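Local coordinates for seryl-tRNA synthetase, cytoplasmic (Candida albicans, PDB 3QO8), which catalyses the two-step attachment of serine to tRNA(Ser), activating serine with ATP to Ser-AMP and then passing it to the acceptor end of the tRNA, at residues V43-D48 against K88-K93; N345-K350 against D375-N380; R181-F186 against K433-E438. One frame throughout, in Å; residues are numbered along the deposited sequence.

In the fold
The three contacts are strung out along an elongated subunit. Interaction 1 comes first in the chain and joins helices 30-65 and 74-107, the two arms of the N-terminal coiled coil that takes part in tRNA binding. Interaction 2 lies near the middle of the subunit, in the class II catalytic core, with its centre about 31 Å from that of interaction 1. Interaction 3 is, centre to centre, about 39 Å from interaction 2 and about 66 Å from interaction 1, on the other side of the chain's centre from the latter. Its segments, 181-186 and 433-438, bracket interaction 2 in sequence, and the first of them also touches the second subunit of the homodimer.

Interaction 1: V43-D48 against K88-K93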
# COMPACT_ATOMS: atom_id res chain seq x y z
N VAL A 43 -3.45 0.27 45.31
CA VAL A 43 -3.51 1.37 46.28
C VAL A 43 -2.80 0.99 47.57
O VAL A 43 -2.07 1.81 48.14
CB VAL A 43 -4.96 1.78 46.60
CG1 VAL A 43 -4.99 2.74 47.79
CG2 VAL A 43 -5.61 2.41 45.39
N LYS A 44 -3.02 -0.23 48.04
CA LYS A 44 -2.35 -0.73 49.24
C LYS A 44 -0.84 -0.64 49.09
O LYS A 44 -0.13 -0.16 49.98
CB LYS A 44 -2.78 -2.18 49.53
CG LYS A 44 -4.15 -2.28 50.18
CD LYS A 44 -4.79 -3.66 49.97
CE LYS A 44 -3.90 -4.79 50.47
NZ LYS A 44 -3.72 -4.76 51.95
N LEU A 45 -0.34 -1.11 47.95
CA LEU A 45 1.09 -1.04 47.68
C LEU A 45 1.61 0.40 47.65
O LEU A 45 2.69 0.68 48.17
CB LEU A 45 1.41 -1.77 46.37
CG LEU A 45 1.29 -3.29 46.47
CD1 LEU A 45 1.31 -3.95 45.11
CD2 LEU A 45 2.39 -3.85 47.36
N ARG A 46 0.83 1.30 47.06
CA ARG A 46 1.21 2.72 47.00
C ARG A 46 1.33 3.32 48.41
O ARG A 46 2.28 4.06 48.71
CB ARG A 46 0.20 3.50 46.16
CG ARG A 46 0.58 4.96 45.90
CD ARG A 46 -0.57 5.74 45.25
NE ARG A 46 -1.67 5.99 46.19
CZ ARG A 46 -2.82 6.57 45.86
NH1 ARG A 46 -3.04 6.97 44.61
NH2 ARG A 46 -3.76 6.75 46.79
N PHE A 47 0.37 3.00 49.28
CA PHE A 47 0.43 3.45 50.66
C PHE A 47 1.67 2.89 51.35
O PHE A 47 2.38 3.61 52.05
CB PHE A 47 -0.82 3.06 51.45
CG PHE A 47 -2.03 3.87 51.10
CD1 PHE A 47 -1.97 4.86 50.14
CD2 PHE A 47 -3.24 3.64 51.75
CE1 PHE A 47 -3.09 5.61 49.82
CE2 PHE A 47 -4.36 4.39 51.44
CZ PHE A 47 -4.29 5.37 50.48
N ASP A 48 1.91 1.59 51.16
CA ASP A 48 3.05 0.93 51.78
C ASP A 48 4.37 1.54 51.29
O ASP A 48 5.29 1.78 52.08
CB ASP A 48 3.01 -0.58 51.51
CG ASP A 48 3.83 -1.37 52.51
OD1 ASP A 48 4.36 -0.77 53.47
OD2 ASP A 48 3.94 -2.61 52.35
N LYS A 88 12.31 -2.24 47.81
CA LYS A 88 12.60 -2.85 46.52
C LYS A 88 11.49 -3.81 46.10
O LYS A 88 11.02 -3.78 44.96
CB LYS A 88 13.94 -3.59 46.55
CG LYS A 88 15.14 -2.67 46.61
CD LYS A 88 16.44 -3.45 46.56
CE LYS A 88 17.62 -2.53 46.84
NZ LYS A 88 18.93 -3.26 46.78
N GLU A 89 11.08 -4.67 47.02
CA GLU A 89 10.05 -5.64 46.73
C GLU A 89 8.72 -4.96 46.41
O GLU A 89 8.06 -5.30 45.43
CB GLU A 89 9.88 -6.61 47.90
CG GLU A 89 9.04 -7.82 47.57
CD GLU A 89 9.51 -8.51 46.31
OE1 GLU A 89 10.73 -8.48 46.03
OE2 GLU A 89 8.66 -9.08 45.58
N ILE A 90 8.33 -4.00 47.24
CA ILE A 90 7.09 -3.25 47.04
C ILE A 90 7.10 -2.56 45.68
O ILE A 90 6.10 -2.58 44.96
CB ILE A 90 6.88 -2.21 48.15
CG1 ILE A 90 6.69 -2.91 49.50
CG2 ILE A 90 5.69 -1.32 47.85
CD1 ILE A 90 6.73 -1.97 50.68
N ILE A 91 8.23 -1.96 45.32
CA ILE A 91 8.36 -1.27 44.03
C ILE A 91 8.08 -2.22 42.87
O ILE A 91 7.42 -1.86 41.89
CB ILE A 91 9.75 -0.63 43.88
CG1 ILE A 91 9.83 0.64 44.72
CG2 ILE A 91 10.04 -0.30 42.42
CD1 ILE A 91 11.22 1.18 44.87
N GLU A 92 8.57 -3.45 43.01
CA GLU A 92 8.39 -4.47 41.99
C GLU A 92 6.94 -4.93 41.90
O GLU A 92 6.39 -5.07 40.81
CB GLU A 92 9.31 -5.65 42.29
CG GLU A 92 9.38 -6.68 41.19
CD GLU A 92 10.47 -7.70 41.45
OE1 GLU A 92 11.20 -7.55 42.46
OE2 GLU A 92 10.60 -8.66 40.66
N LYS A 93 6.31 -5.16 43.05
CA LYS A 93 4.91 -5.56 43.09
C LYS A 93 4.00 -4.46 42.55
O LYS A 93 3.05 -4.74 41.82
CB LYS A 93 4.49 -5.90 44.51
CG LYS A 93 5.16 -7.13 45.09
CD LYS A 93 4.72 -7.35 46.53
CE LYS A 93 5.46 -8.51 47.16
NZ LYS A 93 5.14 -8.65 48.61
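Leu45 and Ile90 face each other where helices 30-65 and 74-107 run antiparallel; over the short segments the axes come within 9.6 Å at 151°, and the CA atoms of Leu45 and Ile90 are 6.4 Å apart. This is the antiparallel helical hairpin of the seryl-tRNA synthetase N-terminal domain, a tRNA-binding arm. The Leu45 and Ile90 side chains slide past each other in opposite directions, with Leu45 CD2 4.2 Å from Ile90 CG2. Ile90 CG2 also lies 3.6 Å from the backbone O of Leu45. The other leucine branch reaches further along the partner helix, where Leu45 CD1 packs 3.8 Å from Lys93 CB; from there the lysine chain runs on extended, its end leading away from residues 43-48. Asp48 crosses Ile90 at about a right angle. Its CG stands anti to the backbone N (chi1 -159°), which brings Asp48 OD2 to 3.3 Å from Ile90 CD1, an oxygen-to-methyl contact. Ile90 also touches Leu49 and His52, farther along helix 30-65. With no hydrogen bond or salt bridge between the segments, they meet through van der Waals contact: a narrow apolar seam of leucine and isoleucine methyls, bordered by the Asp48 carboxylate and the aliphatic base of Lys93.

Interaction 2: N345-K350 against D375-N380; sequences NNAAAK and DYQSRN
A type I beta turn, Asn345 to Ala348, meets the start of the short helix 376-381 in the class II catalytic core; the turn precedes strand 350-358, and the helix follows that strand's antiparallel neighbour, 363-372. The carbonyl O of Asn346 lies over one face of the Tyr376 ring as a packing contact, 3.7 Å above the plane and over the centre. Beside it, Ala347 CA approaches the ring obliquely, 3.5 Å from Tyr376 CD2, and the Ala347 methyl adds a contact to the same carbon. At the far end of the ring, Asn346 CB rests 3.6 Å from Tyr376 OH. That hydroxyl is hydrogen-bonded to the backbone O of Val108, and the Ala347 carbonyl O is bonded by Asn110 ND2. Tyr376 CG lies anti to the backbone N (chi1 -167°), which carries the ring across to the turn. The turn has its own brace, an Asx motif: Asn345 OD1 accepts from Ala348 N at 3.0 Å, with the donor nearly in line with the C=O (170°), and more weakly from Ala347 N. Gln377 brings its amide end to the turn, Gln377 NE2 lying 4.0 Å from Ala347 CB. Turn and helix thus meet by van der Waals packing, without a hydrogen bond between the two segments. The Gln377 side chain comes about 8 Å from the bound seryl-sulfamoyl adenosine, measured from side chain to ligand. Its NE2 hydrogen-bonds Glu248 OE2, and because Glu248 is a serine-binding residue by similarity, Gln377 is probably a second-shell residue that helps to position it, with the Ala347 methyl packed against its amide.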
# COMPACT_ATOMS: atom_id res chain seq x y z
N ASN A 345 -17.51 -2.99 17.99
CA ASN A 345 -16.11 -3.16 18.41
C ASN A 345 -15.88 -2.40 19.72
O ASN A 345 -16.71 -1.57 20.09
CB ASN A 345 -15.12 -2.74 17.30
CG ASN A 345 -15.02 -1.23 17.12
OD1 ASN A 345 -15.30 -0.46 18.02
ND2 ASN A 345 -14.59 -0.81 15.93
N ASN A 346 -14.76 -2.67 20.39
CA ASN A 346 -14.49 -2.09 21.71
C ASN A 346 -14.59 -0.57 21.77
O ASN A 346 -15.04 -0.01 22.76
CB ASN A 346 -13.10 -2.49 22.22
CG ASN A 346 -12.97 -3.97 22.52
OD1 ASN A 346 -13.96 -4.70 22.54
ND2 ASN A 346 -11.75 -4.42 22.75
N ALA A 347 -14.14 0.11 20.72
CA ALA A 347 -14.06 1.56 20.78
C ALA A 347 -15.41 2.25 20.64
O ALA A 347 -15.61 3.34 21.16
CB ALA A 347 -13.04 2.10 19.72
N ALA A 348 -16.36 1.61 19.95
CA ALA A 348 -17.61 2.26 19.60
C ALA A 348 -18.62 2.25 20.74
O ALA A 348 -18.92 1.19 21.29
CB ALA A 348 -18.22 1.59 18.36
N ALA A 349 -19.13 3.43 21.09
CA ALA A 349 -20.25 3.54 22.02
C ALA A 349 -21.57 3.41 21.25
O ALA A 349 -22.58 3.02 21.81
CB ALA A 349 -20.21 4.85 22.79
N LYS A 350 -21.54 3.75 19.96
CA LYS A 350 -22.71 3.67 19.09
C LYS A 350 -22.24 3.58 17.65
O LYS A 350 -21.28 4.26 17.28
CB LYS A 350 -23.57 4.93 19.26
CG LYS A 350 -24.88 4.92 18.46
CD LYS A 350 -25.65 6.21 18.67
CE LYS A 350 -26.98 6.20 17.91
NZ LYS A 350 -27.96 5.19 18.42
N ASP A 375 -14.35 9.10 24.09
CA ASP A 375 -12.94 9.33 24.41
C ASP A 375 -12.14 8.06 24.68
O ASP A 375 -11.13 8.10 25.37
CB ASP A 375 -12.80 10.27 25.62
CG ASP A 375 -13.54 9.75 26.85
OD1 ASP A 375 -13.84 8.54 26.91
OD2 ASP A 375 -13.83 10.56 27.76
N TYR A 376 -12.60 6.94 24.14
CA TYR A 376 -11.95 5.65 24.36
C TYR A 376 -10.55 5.64 23.75
O TYR A 376 -9.59 5.19 24.37
CB TYR A 376 -12.80 4.55 23.73
CG TYR A 376 -12.47 3.12 24.11
CD1 TYR A 376 -12.98 2.55 25.27
CD2 TYR A 376 -11.67 2.33 23.28
CE1 TYR A 376 -12.70 1.24 25.61
CE2 TYR A 376 -11.38 1.01 23.62
CZ TYR A 376 -11.90 0.48 24.78
OH TYR A 376 -11.64 -0.83 25.12
N GLN A 377 -10.43 6.15 22.52
CA GLN A 377 -9.14 6.17 21.84
C GLN A 377 -8.30 7.36 22.27
O GLN A 377 -7.09 7.24 22.48
CB GLN A 377 -9.34 6.18 20.32
CG GLN A 377 -10.07 4.94 19.80
CD GLN A 377 -10.79 5.21 18.50
OE1 GLN A 377 -11.49 6.22 18.36
NE2 GLN A 377 -10.60 4.33 17.52
N SER A 378 -8.95 8.51 22.42
CA SER A 378 -8.24 9.72 22.78
C SER A 378 -7.61 9.65 24.17
O SER A 378 -6.57 10.24 24.41
CB SER A 378 -9.16 10.93 22.67
OG SER A 378 -10.34 10.72 23.41
N ARG A 379 -8.24 8.92 25.10
CA ARG A 379 -7.62 8.68 26.40
C ARG A 379 -6.31 7.92 26.19
O ARG A 379 -5.28 8.25 26.77
CB ARG A 379 -8.55 7.90 27.35
CG ARG A 379 -7.93 7.59 28.72
CD ARG A 379 -8.98 7.02 29.72
NE ARG A 379 -9.97 8.03 30.09
CZ ARG A 379 -11.17 8.14 29.53
NH1 ARG A 379 -11.56 7.29 28.58
NH2 ARG A 379 -11.99 9.10 29.92
N ASN A 380 -6.34 6.90 25.34
CA ASN A 380 -5.15 6.10 25.11
C ASN A 380 -4.05 6.89 24.38
O ASN A 380 -2.87 6.75 24.68
CB ASN A 380 -5.50 4.83 24.34
CG ASN A 380 -4.51 3.71 24.57
OD1 ASN A 380 -3.74 3.74 25.53
ND2 ASN A 380 -4.52 2.71 23.70

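Interaction 3: R181-F186 against K433-E438; sequences RNYGVF and KYIPGE
This is an apolar contact with two water bridges, packing the first turn of helix 183-200 against a loop between strands 424-426 and 441-443. Pro436 lies over one face of the Phe186 ring in a CH-pi contact: Pro436 CD sits 3.8 Å from the Phe186 ring centroid and 12° off the normal, and Pro436 CG is 3.7 Å from Phe186 CE1. Ile435 CG2, anti to its own backbone N, sits against the edge of the Tyr183 ring near its plane, 4.0 Å from Tyr183 CE2, and is 4.1 Å from Phe186 CB. The loop makes a type II turn, Ile435 to Glu438, closed by Glu438 N to Ile435 O. One water bridges Tyr183 OH and Pro436 O, donating to the latter at 2.8 Å; a second donates to both Phe186 O and Tyr434 O, each at 2.7 Å. Beyond the segments, Phe186 packs on Pro206 of the second subunit, and Arg181 extends a beta ladder into that chain. What touches directly is hydrophobic, proline on an aromatic face and an isoleucine methyl at a tyrosine edge, while the waters give backbone carbonyls of helix and loop polar partners that the apolar side chains cannot.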
# COMPACT_ATOMS: atom_id res chain seq x y z
N ARG A 181 -8.67 -2.13 -14.59
CA ARG A 181 -8.30 -1.83 -15.98
C ARG A 181 -9.21 -0.78 -16.58
O ARG A 181 -10.41 -0.76 -16.29
CB ARG A 181 -8.48 -3.08 -16.86
CG ARG A 181 -7.47 -4.18 -16.70
CD ARG A 181 -7.88 -5.39 -17.56
NE ARG A 181 -8.20 -4.99 -18.94
CZ ARG A 181 -7.33 -4.99 -19.95
NH1 ARG A 181 -6.06 -5.37 -19.77
NH2 ARG A 181 -7.74 -4.61 -21.15
N ASN A 182 -8.66 0.08 -17.44
CA ASN A 182 -9.49 1.00 -18.20
C ASN A 182 -10.43 1.77 -17.28
O ASN A 182 -9.99 2.43 -16.34
CB ASN A 182 -10.33 0.23 -19.23
CG ASN A 182 -9.49 -0.42 -20.31
OD1 ASN A 182 -8.65 0.24 -20.91
ND2 ASN A 182 -9.73 -1.71 -20.57
N TYR A 183 -11.72 1.68 -17.55
CA TYR A 183 -12.69 2.45 -16.77
C TYR A 183 -12.81 1.99 -15.32
O TYR A 183 -13.36 2.71 -14.48
CB TYR A 183 -14.06 2.51 -17.46
CG TYR A 183 -14.05 3.41 -18.67
CD1 TYR A 183 -14.09 2.88 -19.95
CD2 TYR A 183 -13.98 4.79 -18.53
CE1 TYR A 183 -14.07 3.71 -21.07
CE2 TYR A 183 -13.95 5.62 -19.63
CZ TYR A 183 -14.00 5.08 -20.90
OH TYR A 183 -13.98 5.91 -21.99
N GLY A 184 -12.32 0.79 -15.03
CA GLY A 184 -12.20 0.34 -13.66
C GLY A 184 -11.30 1.28 -12.89
O GLY A 184 -11.62 1.68 -11.77
N VAL A 185 -10.16 1.65 -13.49
CA VAL A 185 -9.23 2.59 -12.87
C VAL A 185 -9.88 3.96 -12.78
O VAL A 185 -9.83 4.60 -11.74
CB VAL A 185 -7.91 2.72 -13.66
CG1 VAL A 185 -6.95 3.73 -12.96
CG2 VAL A 185 -7.22 1.34 -13.83
N PHE A 186 -10.49 4.42 -13.88
CA PHE A 186 -11.08 5.77 -13.92
C PHE A 186 -12.22 5.94 -12.91
O PHE A 186 -12.36 7.00 -12.28
CB PHE A 186 -11.57 6.11 -15.33
CG PHE A 186 -10.45 6.39 -16.32
CD1 PHE A 186 -9.30 7.05 -15.93
CD2 PHE A 186 -10.58 6.01 -17.65
CE1 PHE A 186 -8.29 7.33 -16.84
CE2 PHE A 186 -9.56 6.28 -18.57
CZ PHE A 186 -8.42 6.93 -18.17
N LYS A 433 -17.38 14.29 -14.54
CA LYS A 433 -16.37 15.32 -14.70
C LYS A 433 -15.00 14.83 -14.24
O LYS A 433 -13.99 15.45 -14.56
CB LYS A 433 -16.75 16.60 -13.95
CG LYS A 433 -16.62 16.50 -12.43
CD LYS A 433 -17.00 17.81 -11.75
CE LYS A 433 -15.83 18.39 -10.96
NZ LYS A 433 -14.68 18.80 -11.82
N TYR A 434 -14.97 13.70 -13.52
CA TYR A 434 -13.70 13.17 -12.99
C TYR A 434 -13.08 12.14 -13.91
O TYR A 434 -12.02 11.59 -13.62
CB TYR A 434 -13.90 12.58 -11.58
CG TYR A 434 -14.33 13.59 -10.55
CD1 TYR A 434 -13.39 14.37 -9.88
CD2 TYR A 434 -15.67 13.79 -10.26
CE1 TYR A 434 -13.77 15.32 -8.95
CE2 TYR A 434 -16.07 14.74 -9.32
CZ TYR A 434 -15.11 15.49 -8.67
OH TYR A 434 -15.49 16.42 -7.74
N ILE A 435 -13.74 11.88 -15.03
CA ILE A 435 -13.31 10.84 -15.96
C ILE A 435 -12.98 11.47 -17.31
O ILE A 435 -13.76 12.27 -17.84
CB ILE A 435 -14.42 9.78 -16.13
CG1 ILE A 435 -14.69 9.09 -14.78
CG2 ILE A 435 -14.06 8.78 -17.24
CD1 ILE A 435 -15.95 8.17 -14.82
N PRO A 436 -11.81 11.13 -17.87
CA PRO A 436 -11.42 11.69 -19.17
C PRO A 436 -12.50 11.44 -20.23
O PRO A 436 -12.97 10.31 -20.38
CB PRO A 436 -10.15 10.92 -19.52
CG PRO A 436 -9.59 10.50 -18.19
CD PRO A 436 -10.80 10.20 -17.34
N GLY A 437 -12.89 12.48 -20.95
CA GLY A 437 -13.94 12.37 -21.94
C GLY A 437 -15.32 12.59 -21.36
O GLY A 437 -16.30 12.69 -22.10
N GLU A 438 -15.40 12.68 -20.04
CA GLU A 438 -16.69 12.80 -19.35
C GLU A 438 -17.76 11.93 -20.03
O GLU A 438 -18.81 12.43 -20.43
CB GLU A 438 -17.13 14.26 -19.30
CG GLU A 438 -16.08 15.19 -18.72
CD GLU A 438 -16.57 16.62 -18.55
OE1 GLU A 438 -17.75 16.89 -18.85
OE2 GLU A 438 -15.77 17.47 -18.10
O HOH W 1 -13.99 8.58 -22.27
O HOH W 2 -11.03 9.09 -13.34